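Local coordinates for putative hemin storage protein (Bordetella bronchiseptica, PDB 6AU1) that cleaves deacetylated poly-beta-1,6-N-acetylglucosamine through the glycoside hydrolase domain of PgaB (BpsB) that this chain represents, and can thereby disrupt bacterial biofilms, at residues Asp21-Gln24 / Gln25-Leu29; Ile141-Ile144 / Tyr145-Leu148; Gln279-Arg282 / Gln283-Ala286; Asp313-Ile316 / Leu317-Gln320. One frame throughout, in Å; residues are numbered along the deposited sequence.

Contact 1: residues Asp21-Gln24 / Gln25-Leu29; sequences DPEQ and QNRNL
Gln-24, Arg-27 and Asn-28 form a local network of polar side chains at the first turns of helix 22-39, reaching from the surface to the buried Asn-28; the helix lies between barrel strands 8-12 and 43-47. Gln-24 uses both ends of its amide. OE1 of Gln-24 accepts from Arg-27 NH2 at 3.1 Å; this oxygen lies in the guanidinium plane, while the donor stands above the carbonyl plane, the two flat groups being turned 72° apart. NE2 of Gln-24 donates to Asn-28 OD1 at 3.0 Å, the bend at chi2 (62°) turning the amide along the helix toward the next turn. Asn-28 ND2 is held in turn by Ile-17 O. One face of the Arg-27 guanidinium covers the backbone oxygen of Glu-23. A water bridges Arg-27 NH2 and Asp-21 OD2, 2.7 Å from each, so the two charges, with NH2 and OD2 4.2 Å apart, meet through solvent and not as a direct salt bridge. Asp-21 OD1 takes Glu-23 N at 2.9 Å, from above the carboxylate plane, and this bond alone makes the aspartate N-cap. The rest is an i to i+3 and i+4 side-chain network on the first turns of an outer TIM-barrel helix.

Contact 2: residues Ile141-Ile144 / Tyr145-Leu148; sequences ISEI and YEDL
Ile-141 and Tyr-145, one turn apart on helix 135-151, lie side by side, and one carbonyl takes a backbone bond and lies at the ring edge. Ile-141 O accepts from Tyr-145 N at 3.1 Å and also sits at the edge of the phenol ring, in its plane, 3.4 Å from Tyr-145 CD1. The methyl branch Ile-141 CG2 touches the same ring carbon, CD1 of Tyr-145, at 3.9 Å. At the far end of the ring the hydroxyl of Tyr-145 is satisfied by Pro-95 O, while Leu-216 of helix 195-223 and Leu-94 of strand 89-94 pack on the side chain. The next carbonyls are taken in sequence by Glu-146 N, Asp-147 N and Leu-148 N. Ser-142 OG bonds to His-138 O, one turn back, and to His-215 NE2 of helix 195-223. The acids look to partners beyond the turn: Glu-143 OE1 bonds to His-67 NE2, and Arg-66 NH1 makes salt bridges with Glu-146 OE1 and Asp-147 OD1. With CG anti to its carbonyl carbon (chi1 -71°), the Asp-147 carboxylate stays close to Glu-143 O, 3.4 Å from Asp-147 OD2, a crowding of acceptors that the positive charge of Arg-66 probably offsets. Glu-143 OE2 and Glu-146 OE1 keep 5.7 Å apart, and Arg-66, salt-bridged to Glu-146 and in a long, weak ion pair with Glu-143 OE2, may ease their repulsion. Leu-148 turns to Ala-92 and Leu-94, so the helix shows an apolar side to the strands, as expected of the helical arm of a beta-alpha-beta crossover, here linking parallel strands 89-94 and 156-159 of the TIM barrel.

Contact 3: residues Gln279-Arg282 / Gln283-Ala286; sequences QWMR and QLVA. With SO4 (sulfate ion), chain E; SO4 (sulfate ion), chain F.
Gln-279 and Gln-283, a turn apart on helix 277-290, bring their amides together beside a sulfate ion, probably from the crystallisation liquor. The Gln-279 side chain runs out from the helix with CG anti to the backbone N (chi1 -179°) and stays extended beyond it. Its CB lies 3.3 Å from O3 of the chain F sulfate, the oxygen that also accepts from Gln-279 N. CG passes to the second sulfate, of chain E, with Gln-279 CG 3.4 Å from O1. CD then meets the neighbouring amide, 3.7 Å from Gln-283 NE2; the two amide planes differ by only 16°. OE1 remains near the same nitrogen, and at the tip Gln-279 NE2 donates to O1 of the chain E sulfate at 3.2 Å.

The helix follows strand 262-266 and precedes strand 297-305 in the chain, on the outside of the TIM barrel. The chain F ion sits at the N-H groups of its first turn, the chain E ion on its polar side; Glu-278 N and Arg-276 NE also bond to sulfate. The bend at chi3 (51°) brings the Arg-282 guanidinium round to the chain E ion edge-on: Arg-282 NE gives a bond to O3 at 2.8 Å and Arg-282 NH2 one to O1 at 3.0 Å, while one face rests on Gln-279 CA. Gln-283 NE2 adds a weak bond to O4.

On another side of the helix Trp-280 and Leu-284 run side by side, with CZ3 of Trp-280 touching CD2 of Leu-284 at 3.9 Å and both side chains meeting Leu-241 of helix 238-241.

Contact 4: residues Asp313-Ile316 / Leu317-Gln320; sequences DTEI and LRRQ. With SO4 (sulfate ion), chain D.
The backbone enters helix 314-326 with Asp-313 O gripped twice, by Ile-316 N at 2.8 Å and by Leu-317 N at 3.2 Å, the latter in the carbonyl plane. Glu-315 and Arg-319 cross at about a right angle. With chi1 at -179°, Glu-315 carries CG over one face of the Arg-319 guanidinium, and the bend at chi2 (58°) folds the carboxylate back, OE2 lying beside the arginine chain, 3.5 Å from Arg-319 CG. The salt bridge joins Glu-315 OE2 to Arg-319 NE at 3.6 Å, with the carboxylate and guanidinium planes 53° apart. A water then donates to Glu-315 OE2 and accepts from Arg-318 NH1, 2.8 Å from each, in the plane of that guanidinium; Arg-318 NH2 has its own salt bridge with Asp-351 of helix 346-353. Asp-313 holds the N-cap position without a capping bond from its side chain. O1 of a sulfate instead accepts from Thr-314 N at 2.7 Å and from Thr-314 OG1 at 2.9 Å, and OG1 also receives Asp-345 N. The chemistry implies a long, direct salt bridge to Arg-319, a water carrying the same carboxylate oxygen to Arg-318, and a helix start whose positive end probably helps hold the anion.

Overall arrangement
The four contacts lie in series along the chain, each on a different outer helix of one TIM barrel. Contacts 3 and 4 are neighbours, their centres about 16 Å apart, and they touch where Met-281 CE meets Gln-320 NE2 at 3.9 Å, packing helix 277-290 against helix 314-326. Contact 2 lies on the other side of the chain's centre from both, about 37 and 38 Å away between centres. Contact 1 is separate from all three, its centre about 27 Å from that of contact 2. As in other TIM-barrel glycoside hydrolases, the active site is expected at the C-terminal ends of the strands; the sulfates at contacts 3 and 4 need not mark it.

Contact 1: residues Asp21-Gln24 / Gln25-Leu29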
loop_
_atom_site.group_PDB
_atom_site.type_symbol
_atom_site.label_atom_id
_atom_site.label_comp_id
_atom_site.label_asym_id
_atom_site.label_seq_id
_atom_site.Cartn_x
_atom_site.Cartn_y
_atom_site.Cartn_z
ATOM N N ASP A 21 -27.522 -1.396 -1.396
ATOM C CA ASP A 21 -28.553 -1.192 -0.383
ATOM C C ASP A 21 -27.897 -0.479 0.804
ATOM O O ASP A 21 -27.107 -1.080 1.526
ATOM C CB ASP A 21 -29.175 -2.542 0.016
ATOM C CG ASP A 21 -30.117 -2.450 1.214
ATOM O OD1 ASP A 21 -30.377 -1.338 1.718
ATOM O OD2 ASP A 21 -30.620 -3.516 1.640
ATOM N N PRO A 22 -28.214 0.811 0.999
ATOM C CA PRO A 22 -27.523 1.577 2.046
ATOM C C PRO A 22 -27.782 1.021 3.451
ATOM O O PRO A 22 -26.975 1.232 4.365
ATOM C CB PRO A 22 -28.099 2.995 1.889
ATOM C CG PRO A 22 -29.426 2.799 1.222
ATOM C CD PRO A 22 -29.256 1.606 0.318
ATOM N N GLU A 23 -28.874 0.293 3.629
ATOM C CA GLU A 23 -29.161 -0.259 4.946
ATOM C C GLU A 23 -28.289 -1.488 5.208
ATOM O O GLU A 23 -27.818 -1.688 6.326
ATOM C CB GLU A 23 -30.643 -0.598 5.091
ATOM C CG GLU A 23 -31.153 -0.483 6.520
ATOM C CD GLU A 23 -30.912 0.896 7.139
ATOM O OE1 GLU A 23 -30.954 1.919 6.408
ATOM O OE2 GLU A 23 -30.679 0.953 8.368
ATOM N N GLN A 24 -28.054 -2.298 4.178
ATOM C CA GLN A 24 -27.080 -3.390 4.298
ATOM C C GLN A 24 -25.671 -2.846 4.521
ATOM O O GLN A 24 -24.884 -3.408 5.288
ATOM C CB GLN A 24 -27.105 -4.278 3.055
ATOM C CG GLN A 24 -26.183 -5.489 3.168
ATOM C CD GLN A 24 -26.593 -6.406 4.302
ATOM O OE1 GLN A 24 -27.768 -6.763 4.429
ATOM N NE2 GLN A 24 -25.630 -6.778 5.148
ATOM N N GLN A 25 -25.357 -1.747 3.840
ATOM C CA GLN A 25 -24.067 -1.101 3.994
ATOM C C GLN A 25 -23.883 -0.645 5.447
ATOM O O GLN A 25 -22.807 -0.780 6.017
ATOM C CB GLN A 25 -23.955 0.077 3.024
ATOM C CG GLN A 25 -22.574 0.709 2.953
ATOM C CD GLN A 25 -22.506 1.768 1.875
ATOM O OE1 GLN A 25 -22.387 1.450 0.691
ATOM N NE2 GLN A 25 -22.620 3.032 2.275
ATOM N N ASN A 26 -24.945 -0.111 6.047
ATOM C CA ASN A 26 -24.884 0.306 7.440
ATOM C C ASN A 26 -24.657 -0.880 8.377
ATOM O O ASN A 26 -23.887 -0.793 9.337
ATOM C CB ASN A 26 -26.167 1.041 7.835
ATOM C CG ASN A 26 -26.171 1.446 9.296
ATOM O OD1 ASN A 26 -25.456 2.361 9.694
ATOM N ND2 ASN A 26 -26.959 0.757 10.099
ATOM N N ARG A 27 -25.335 -1.986 8.103
ATOM C CA ARG A 27 -25.158 -3.179 8.928
ATOM C C ARG A 27 -23.724 -3.692 8.815
ATOM O O ARG A 27 -23.126 -4.095 9.815
ATOM C CB ARG A 27 -26.160 -4.266 8.536
ATOM C CG ARG A 27 -27.579 -3.947 8.995
ATOM C CD ARG A 27 -28.499 -5.139 8.847
ATOM N NE ARG A 27 -28.858 -5.379 7.455
ATOM C CZ ARG A 27 -29.872 -4.783 6.838
ATOM N NH1 ARG A 27 -30.620 -3.906 7.497
ATOM N NH2 ARG A 27 -30.136 -5.055 5.565
ATOM N N ASN A 28 -23.178 -3.660 7.599
ATOM C CA ASN A 28 -21.786 -4.037 7.374
ATOM C C ASN A 28 -20.846 -3.183 8.220
ATOM O O ASN A 28 -19.979 -3.700 8.934
ATOM C CB ASN A 28 -21.414 -3.889 5.891
ATOM C CG ASN A 28 -22.148 -4.876 4.995
ATOM O OD1 ASN A 28 -22.767 -5.843 5.468
ATOM N ND2 ASN A 28 -22.073 -4.642 3.680
ATOM N N LEU A 29 -21.028 -1.868 8.131
ATOM C CA LEU A 29 -20.222 -0.935 8.908
ATOM C C LEU A 29 -20.327 -1.224 10.402
ATOM O O LEU A 29 -19.318 -1.240 11.106
ATOM C CB LEU A 29 -20.637 0.508 8.621
ATOM C CG LEU A 29 -19.868 1.582 9.391
ATOM C CD1 LEU A 29 -18.359 1.363 9.264
ATOM C CD2 LEU A 29 -20.255 2.949 8.883
HETATM O O HOH W 1 -31.992 -4.003 3.895
#

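Contact 2: residues Ile141-Ile144 / Tyr145-Leu148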
loop_
_atom_site.group_PDB
_atom_site.type_symbol
_atom_site.label_atom_id
_atom_site.label_comp_id
_atom_site.label_asym_id
_atom_site.label_seq_id
_atom_site.Cartn_x
_atom_site.Cartn_y
_atom_site.Cartn_z
ATOM N N ILE A 141 -2.654 13.388 -9.955
ATOM C CA ILE A 141 -2.523 12.585 -8.737
ATOM C C ILE A 141 -2.454 13.498 -7.513
ATOM O O ILE A 141 -3.089 13.247 -6.488
ATOM C CB ILE A 141 -1.280 11.674 -8.784
ATOM C CG1 ILE A 141 -1.439 10.639 -9.904
ATOM C CG2 ILE A 141 -1.089 10.966 -7.452
ATOM C CD1 ILE A 141 -0.127 9.903 -10.238
ATOM N N SER A 142 -1.670 14.559 -7.628
ATOM C CA SER A 142 -1.555 15.533 -6.543
ATOM C C SER A 142 -2.916 16.100 -6.142
ATOM O O SER A 142 -3.201 16.295 -4.953
ATOM C CB SER A 142 -0.609 16.656 -6.958
ATOM O OG SER A 142 0.702 16.135 -7.154
ATOM N N GLU A 143 -3.757 16.356 -7.137
ATOM C CA GLU A 143 -5.058 16.959 -6.878
ATOM C C GLU A 143 -6.027 15.954 -6.268
ATOM O O GLU A 143 -6.884 16.316 -5.455
ATOM C CB GLU A 143 -5.623 17.561 -8.164
ATOM C CG GLU A 143 -4.908 18.874 -8.538
ATOM C CD GLU A 143 -5.306 19.417 -9.891
ATOM O OE1 GLU A 143 -6.090 18.755 -10.594
ATOM O OE2 GLU A 143 -4.824 20.512 -10.254
ATOM N N ILE A 144 -5.886 14.690 -6.645
ATOM C CA ILE A 144 -6.701 13.644 -6.032
ATOM C C ILE A 144 -6.370 13.534 -4.538
ATOM O O ILE A 144 -7.274 13.427 -3.702
ATOM C CB ILE A 144 -6.504 12.285 -6.758
ATOM C CG1 ILE A 144 -7.089 12.374 -8.175
ATOM C CG2 ILE A 144 -7.176 11.142 -5.982
ATOM C CD1 ILE A 144 -6.731 11.177 -9.065
ATOM N N TYR A 145 -5.081 13.588 -4.203
ATOM C CA TYR A 145 -4.668 13.569 -2.800
ATOM C C TYR A 145 -5.148 14.817 -2.067
ATOM O O TYR A 145 -5.562 14.735 -0.907
ATOM C CB TYR A 145 -3.144 13.427 -2.688
ATOM C CG TYR A 145 -2.682 11.980 -2.660
ATOM C CD1 TYR A 145 -2.619 11.220 -3.824
ATOM C CD2 TYR A 145 -2.305 11.379 -1.467
ATOM C CE1 TYR A 145 -2.193 9.882 -3.792
ATOM C CE2 TYR A 145 -1.890 10.055 -1.421
ATOM C CZ TYR A 145 -1.836 9.311 -2.577
ATOM O OH TYR A 145 -1.414 7.994 -2.499
ATOM N N GLU A 146 -5.112 15.969 -2.736
ATOM C CA GLU A 146 -5.613 17.199 -2.128
ATOM C C GLU A 146 -7.101 17.065 -1.811
ATOM O O GLU A 146 -7.563 17.460 -0.732
ATOM C CB GLU A 146 -5.375 18.397 -3.047
ATOM C CG GLU A 146 -5.929 19.707 -2.515
ATOM C CD GLU A 146 -5.588 20.898 -3.411
ATOM O OE1 GLU A 146 -5.343 20.700 -4.613
ATOM O OE2 GLU A 146 -5.555 22.033 -2.911
ATOM N N ASP A 147 -7.841 16.485 -2.753
ATOM C CA ASP A 147 -9.287 16.319 -2.592
ATOM C C ASP A 147 -9.618 15.330 -1.473
ATOM O O ASP A 147 -10.575 15.540 -0.719
ATOM C CB ASP A 147 -9.930 15.867 -3.914
ATOM C CG ASP A 147 -9.945 16.968 -4.973
ATOM O OD1 ASP A 147 -9.706 18.145 -4.620
ATOM O OD2 ASP A 147 -10.210 16.661 -6.157
ATOM N N LEU A 148 -8.826 14.266 -1.352
ATOM C CA LEU A 148 -8.953 13.366 -0.205
ATOM C C LEU A 148 -8.795 14.130 1.106
ATOM O O LEU A 148 -9.581 13.959 2.043
ATOM C CB LEU A 148 -7.911 12.244 -0.274
ATOM C CG LEU A 148 -7.788 11.382 0.984
ATOM C CD1 LEU A 148 -9.057 10.568 1.212
ATOM C CD2 LEU A 148 -6.535 10.496 0.932
#

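Contact 3: residues Gln279-Arg282 / Gln283-Ala286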
loop_
_atom_site.group_PDB
_atom_site.type_symbol
_atom_site.label_atom_id
_atom_site.label_comp_id
_atom_site.label_asym_id
_atom_site.label_seq_id
_atom_site.Cartn_x
_atom_site.Cartn_y
_atom_site.Cartn_z
ATOM N N GLN A 279 10.239 -21.005 8.050
ATOM C CA GLN A 279 11.593 -20.594 7.709
ATOM C C GLN A 279 11.571 -19.258 6.971
ATOM O O GLN A 279 12.396 -18.376 7.220
ATOM C CB GLN A 279 12.286 -21.652 6.846
ATOM C CG GLN A 279 13.709 -21.276 6.477
ATOM C CD GLN A 279 14.359 -22.279 5.543
ATOM O OE1 GLN A 279 13.858 -22.541 4.451
ATOM N NE2 GLN A 279 15.480 -22.847 5.973
ATOM N N TRP A 280 10.625 -19.129 6.048
ATOM C CA TRP A 280 10.479 -17.921 5.245
ATOM C C TRP A 280 10.315 -16.690 6.129
ATOM O O TRP A 280 10.986 -15.676 5.940
ATOM C CB TRP A 280 9.277 -18.066 4.310
ATOM C CG TRP A 280 9.136 -16.998 3.254
ATOM C CD1 TRP A 280 9.620 -17.032 1.979
ATOM C CD2 TRP A 280 8.424 -15.760 3.380
ATOM N NE1 TRP A 280 9.264 -15.885 1.305
ATOM C CE2 TRP A 280 8.533 -15.088 2.146
ATOM C CE3 TRP A 280 7.710 -15.155 4.419
ATOM C CZ2 TRP A 280 7.956 -13.841 1.923
ATOM C CZ3 TRP A 280 7.140 -13.919 4.200
ATOM C CH2 TRP A 280 7.260 -13.276 2.960
ATOM N N MET A 281 9.418 -16.786 7.103
ATOM C CA MET A 281 9.177 -15.671 8.007
ATOM C C MET A 281 10.408 -15.394 8.875
ATOM O O MET A 281 10.740 -14.239 9.157
ATOM C CB MET A 281 7.956 -15.951 8.885
ATOM C CG MET A 281 7.478 -14.730 9.654
ATOM S SD MET A 281 6.636 -13.563 8.556
ATOM C CE MET A 281 5.186 -14.512 8.099
ATOM N N ARG A 282 11.082 -16.457 9.302
ATOM C CA ARG A 282 12.318 -16.317 10.062
ATOM C C ARG A 282 13.368 -15.542 9.252
ATOM O O ARG A 282 13.995 -14.609 9.760
ATOM C CB ARG A 282 12.836 -17.702 10.469
ATOM C CG ARG A 282 13.817 -17.709 11.607
ATOM C CD ARG A 282 13.838 -19.075 12.310
ATOM N NE ARG A 282 14.010 -20.201 11.389
ATOM C CZ ARG A 282 13.090 -21.136 11.160
ATOM N NH1 ARG A 282 11.919 -21.090 11.781
ATOM N NH2 ARG A 282 13.341 -22.125 10.311
ATOM N N GLN A 283 13.536 -15.908 7.982
ATOM C CA GLN A 283 14.487 -15.218 7.116
ATOM C C GLN A 283 14.085 -13.767 6.850
ATOM O O GLN A 283 14.949 -12.889 6.771
ATOM C CB GLN A 283 14.646 -15.965 5.789
ATOM C CG GLN A 283 15.386 -17.275 5.933
ATOM C CD GLN A 283 15.347 -18.114 4.671
ATOM O OE1 GLN A 283 14.619 -17.803 3.729
ATOM N NE2 GLN A 283 16.121 -19.191 4.651
ATOM N N LEU A 284 12.786 -13.515 6.703
ATOM C CA LEU A 284 12.319 -12.150 6.463
ATOM C C LEU A 284 12.640 -11.258 7.663
ATOM O O LEU A 284 13.166 -10.157 7.502
ATOM C CB LEU A 284 10.816 -12.122 6.169
ATOM C CG LEU A 284 10.253 -10.759 5.730
ATOM C CD1 LEU A 284 10.704 -10.412 4.321
ATOM C CD2 LEU A 284 8.742 -10.769 5.825
ATOM N N VAL A 285 12.338 -11.744 8.863
ATOM C CA VAL A 285 12.631 -10.991 10.082
ATOM C C VAL A 285 14.134 -10.733 10.231
ATOM O O VAL A 285 14.550 -9.621 10.563
ATOM C CB VAL A 285 12.099 -11.728 11.335
ATOM C CG1 VAL A 285 12.563 -11.039 12.595
ATOM C CG2 VAL A 285 10.576 -11.779 11.289
ATOM N N ALA A 286 14.943 -11.755 9.964
ATOM C CA ALA A 286 16.396 -11.622 10.052
ATOM C C ALA A 286 16.896 -10.541 9.105
ATOM O O ALA A 286 17.789 -9.763 9.450
ATOM C CB ALA A 286 17.076 -12.945 9.747
HETATM S S SO4 E . 16.858 -20.796 9.003
HETATM O O1 SO4 E . 15.997 -21.975 8.960
HETATM O O2 SO4 E . 18.113 -21.136 9.664
HETATM O O3 SO4 E . 16.194 -19.734 9.754
HETATM O O4 SO4 E . 17.133 -20.330 7.646
HETATM S S SO4 F . 8.731 -24.724 7.733
HETATM O O1 SO4 F . 8.919 -25.782 6.745
HETATM O O2 SO4 F . 8.764 -25.302 9.075
HETATM O O3 SO4 F . 9.812 -23.750 7.614
HETATM O O4 SO4 F . 7.440 -24.079 7.502
#

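Contact 4: residues Asp313-Ile316 / Leu317-Gln320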
loop_
_atom_site.group_PDB
_atom_site.type_symbol
_atom_site.label_atom_id
_atom_site.label_comp_id
_atom_site.label_asym_id
_atom_site.label_seq_id
_atom_site.Cartn_x
_atom_site.Cartn_y
_atom_site.Cartn_z
ATOM N N ASP A 313 -7.001 -20.101 8.418
ATOM C CA ASP A 313 -7.317 -20.477 9.797
ATOM C C ASP A 313 -6.714 -19.482 10.780
ATOM O O ASP A 313 -5.521 -19.184 10.712
ATOM C CB ASP A 313 -6.807 -21.884 10.103
ATOM C CG ASP A 313 -7.656 -22.961 9.462
ATOM O OD1 ASP A 313 -7.343 -24.152 9.653
ATOM O OD2 ASP A 313 -8.645 -22.618 8.779
ATOM N N THR A 314 -7.545 -18.955 11.674
ATOM C CA THR A 314 -7.096 -17.921 12.604
ATOM C C THR A 314 -5.919 -18.425 13.436
ATOM O O THR A 314 -5.021 -17.653 13.788
ATOM C CB THR A 314 -8.240 -17.459 13.530
ATOM O OG1 THR A 314 -9.288 -16.883 12.742
ATOM C CG2 THR A 314 -7.752 -16.414 14.526
ATOM N N GLU A 315 -5.896 -19.725 13.717
ATOM C CA GLU A 315 -4.793 -20.295 14.490
ATOM C C GLU A 315 -3.475 -20.222 13.708
ATOM O O GLU A 315 -2.404 -20.101 14.295
ATOM C CB GLU A 315 -5.101 -21.740 14.896
ATOM C CG GLU A 315 -4.009 -22.408 15.729
ATOM C CD GLU A 315 -3.690 -21.648 17.015
ATOM O OE1 GLU A 315 -4.630 -21.162 17.679
ATOM O OE2 GLU A 315 -2.494 -21.534 17.357
ATOM N N ILE A 316 -3.542 -20.281 12.383
ATOM C CA ILE A 316 -2.327 -20.139 11.588
ATOM C C ILE A 316 -1.818 -18.696 11.654
ATOM O O ILE A 316 -0.612 -18.444 11.778
ATOM C CB ILE A 316 -2.564 -20.555 10.119
ATOM C CG1 ILE A 316 -2.755 -22.072 10.028
ATOM C CG2 ILE A 316 -1.403 -20.112 9.236
ATOM C CD1 ILE A 316 -3.217 -22.558 8.658
ATOM N N LEU A 317 -2.749 -17.754 11.591
ATOM C CA LEU A 317 -2.426 -16.337 11.693
ATOM C C LEU A 317 -1.832 -16.007 13.063
ATOM O O LEU A 317 -0.831 -15.287 13.169
ATOM C CB LEU A 317 -3.681 -15.506 11.437
ATOM C CG LEU A 317 -3.539 -13.984 11.424
ATOM C CD1 LEU A 317 -2.558 -13.565 10.354
ATOM C CD2 LEU A 317 -4.911 -13.335 11.189
ATOM N N ARG A 318 -2.448 -16.539 14.112
ATOM C CA ARG A 318 -1.948 -16.300 15.460
ATOM C C ARG A 318 -0.550 -16.890 15.627
ATOM O O ARG A 318 0.310 -16.283 16.280
ATOM C CB ARG A 318 -2.896 -16.880 16.512
ATOM C CG ARG A 318 -2.553 -16.464 17.948
ATOM C CD ARG A 318 -3.574 -17.009 18.933
ATOM N NE ARG A 318 -3.316 -16.578 20.313
ATOM C CZ ARG A 318 -2.390 -17.115 21.102
ATOM N NH1 ARG A 318 -1.622 -18.100 20.653
ATOM N NH2 ARG A 318 -2.224 -16.666 22.340
ATOM N N ARG A 319 -0.316 -18.069 15.056
ATOM C CA ARG A 319 1.004 -18.692 15.182
ATOM C C ARG A 319 2.063 -17.817 14.521
ATOM O O ARG A 319 3.198 -17.744 15.004
ATOM C CB ARG A 319 1.036 -20.089 14.563
ATOM C CG ARG A 319 0.389 -21.181 15.395
ATOM C CD ARG A 319 0.511 -22.520 14.682
ATOM N NE ARG A 319 -0.463 -23.498 15.159
ATOM C CZ ARG A 319 -0.970 -24.470 14.408
ATOM N NH1 ARG A 319 -0.604 -24.592 13.136
ATOM N NH2 ARG A 319 -1.851 -25.316 14.923
ATOM N N GLN A 320 1.697 -17.157 13.420
ATOM C CA GLN A 320 2.636 -16.248 12.765
ATOM C C GLN A 320 2.935 -15.055 13.674
ATOM O O GLN A 320 4.089 -14.633 13.803
ATOM C CB GLN A 320 2.102 -15.773 11.405
ATOM C CG GLN A 320 2.120 -16.867 10.357
ATOM C CD GLN A 320 1.669 -16.364 9.000
ATOM O OE1 GLN A 320 0.861 -15.440 8.910
ATOM N NE2 GLN A 320 2.203 -16.958 7.943
HETATM S S SO4 D . -11.311 -19.703 12.363
HETATM O O1 SO4 D . -10.252 -19.301 11.442
HETATM O O2 SO4 D . -10.762 -20.585 13.388
HETATM O O3 SO4 D . -11.867 -18.519 13.013
HETATM O O4 SO4 D . -12.372 -20.380 11.623
HETATM O O HOH W 2 -0.848 -19.420 18.259
#